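Local coordinates for 3-oxoacyl-(acyl-carrier protein) synthase II (Thermus thermophilus, PDB 1J3N), which probably catalyses the condensation of acyl chains with malonyl-acyl-carrier protein that elongates fatty acids, working as a homodimer, at residues V237-A240 against Y241-K245. Numbering follows the deposited sequence.
Sequences VLEA and YEHAK
Glu-239 and His-243 make the side-chain hydrogen bond of this strand-to-helix junction: ND1 donates to OE2 over 2.5 Å, with an N-H...O angle of 155°. The carboxylate oxygen sits at the edge of the imidazole, in its plane, whereas on the Glu-239 side the donor arrives from the anti side, tilted out of the carboxylate plane. The two flat groups are turned 74° apart. Beyond CG the glutamate chain runs extended, which carries the carboxylate across to the first helical turn, where OE2 also lies 3.2 Å from Ala-244 CA. With CG anti to the backbone N, the His-243 ring lies beside Glu-239, and its rotation about CB-CG turns ND1 to OE2.

Further polar partners hold the buried carboxylate: OE2 forms a salt bridge with Arg-247 and OE1 a hydrogen bond with Thr-7 of strand 4-13. A leucine in place of Glu-239 would probably leave the Arg-247 charge without its mate and the His-243 ring freer to turn.

In the backbone, Ala-244 N donates to Ala-240 O at 3.0 Å, and Lys-245 N to Tyr-241 O at 2.9 Å, evidence of helical pairing from the first residues. Ala-240 occupies the N-cap position. The axes of 237-240 and 241-245 stand 98° apart, where strand 232-240, a member of the mixed sheet, passes directly into helix 241-246, a tight strand-to-helix turn at the periphery of the thiolase-type fold.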
loop_
_atom_site.group_PDB
_atom_site.type_symbol
_atom_site.label_atom_id
_atom_site.label_comp_id
_atom_site.label_asym_id
_atom_site.label_seq_id
_atom_site.Cartn_x
_atom_site.Cartn_y
_atom_site.Cartn_z
ATOM N N VAL A 237 1.435 -7.090 17.401
ATOM C CA VAL A 237 1.311 -5.867 18.179
ATOM C C VAL A 237 2.728 -5.300 18.316
ATOM O O VAL A 237 3.571 -5.912 18.956
ATOM C CB VAL A 237 0.748 -6.145 19.600
ATOM C CG1 VAL A 237 0.758 -4.863 20.425
ATOM C CG2 VAL A 237 -0.671 -6.694 19.508
ATOM N N LEU A 238 3.000 -4.159 17.686
ATOM C CA LEU A 238 4.320 -3.541 17.807
ATOM C C LEU A 238 4.120 -2.461 18.859
ATOM O O LEU A 238 3.080 -1.808 18.891
ATOM C CB LEU A 238 4.782 -2.932 16.485
ATOM C CG LEU A 238 4.989 -3.893 15.314
ATOM C CD1 LEU A 238 5.825 -3.179 14.252
ATOM C CD2 LEU A 238 5.694 -5.167 15.771
ATOM N N GLU A 239 5.113 -2.274 19.716
ATOM C CA GLU A 239 4.974 -1.337 20.819
ATOM C C GLU A 239 6.301 -0.707 21.208
ATOM O O GLU A 239 7.350 -1.361 21.177
ATOM C CB GLU A 239 4.413 -2.116 22.013
ATOM C CG GLU A 239 3.547 -1.365 23.000
ATOM C CD GLU A 239 3.054 -2.284 24.122
ATOM O OE1 GLU A 239 2.798 -3.478 23.853
ATOM O OE2 GLU A 239 2.917 -1.818 25.268
ATOM N N ALA A 240 6.257 0.567 21.572
ATOM C CA ALA A 240 7.458 1.261 22.004
ATOM C C ALA A 240 7.882 0.526 23.275
ATOM O O ALA A 240 7.036 0.191 24.107
ATOM C CB ALA A 240 7.137 2.720 22.312
ATOM N N TYR A 241 9.177 0.257 23.409
ATOM C CA TYR A 241 9.704 -0.459 24.574
ATOM C C TYR A 241 9.223 0.117 25.902
ATOM O O TYR A 241 8.854 -0.627 26.817
ATOM C CB TYR A 241 11.230 -0.441 24.565
ATOM C CG TYR A 241 11.837 -0.997 25.833
ATOM C CD1 TYR A 241 11.834 -2.366 26.088
ATOM C CD2 TYR A 241 12.392 -0.148 26.794
ATOM C CE1 TYR A 241 12.368 -2.881 27.267
ATOM C CE2 TYR A 241 12.927 -0.654 27.978
ATOM C CZ TYR A 241 12.911 -2.020 28.207
ATOM O OH TYR A 241 13.433 -2.531 29.381
ATOM N N GLU A 242 9.248 1.444 26.001
ATOM C CA GLU A 242 8.826 2.145 27.206
ATOM C C GLU A 242 7.372 1.844 27.549
ATOM O O GLU A 242 7.030 1.572 28.705
ATOM C CB GLU A 242 9.008 3.652 27.016
ATOM C CG GLU A 242 10.461 4.093 26.877
ATOM C CD GLU A 242 11.266 3.872 28.144
ATOM O OE1 GLU A 242 10.874 4.419 29.199
ATOM O OE2 GLU A 242 12.291 3.159 28.089
ATOM N N HIS A 243 6.513 1.894 26.540
ATOM C CA HIS A 243 5.100 1.624 26.754
ATOM C C HIS A 243 4.892 0.182 27.209
ATOM O O HIS A 243 4.018 -0.097 28.024
ATOM C CB HIS A 243 4.317 1.900 25.467
ATOM C CG HIS A 243 2.833 1.764 25.618
ATOM N ND1 HIS A 243 2.203 0.542 25.731
ATOM C CD2 HIS A 243 1.853 2.697 25.661
ATOM C CE1 HIS A 243 0.898 0.729 25.832
ATOM N NE2 HIS A 243 0.660 2.028 25.792
ATOM N N ALA A 244 5.713 -0.730 26.694
ATOM C CA ALA A 244 5.610 -2.138 27.048
ATOM C C ALA A 244 6.032 -2.410 28.493
ATOM O O ALA A 244 5.300 -3.058 29.242
ATOM C CB ALA A 244 6.450 -2.985 26.088
ATOM N N LYS A 245 7.207 -1.924 28.885
ATOM C CA LYS A 245 7.677 -2.145 30.248
ATOM C C LYS A 245 6.785 -1.476 31.291
ATOM O O LYS A 245 6.555 -2.037 32.361
ATOM C CB LYS A 245 9.120 -1.657 30.424
ATOM C CG LYS A 245 10.191 -2.623 29.905
ATOM C CD LYS A 245 9.957 -4.075 30.355
ATOM C CE LYS A 245 9.965 -4.248 31.876
ATOM N NZ LYS A 245 11.337 -4.174 32.459
#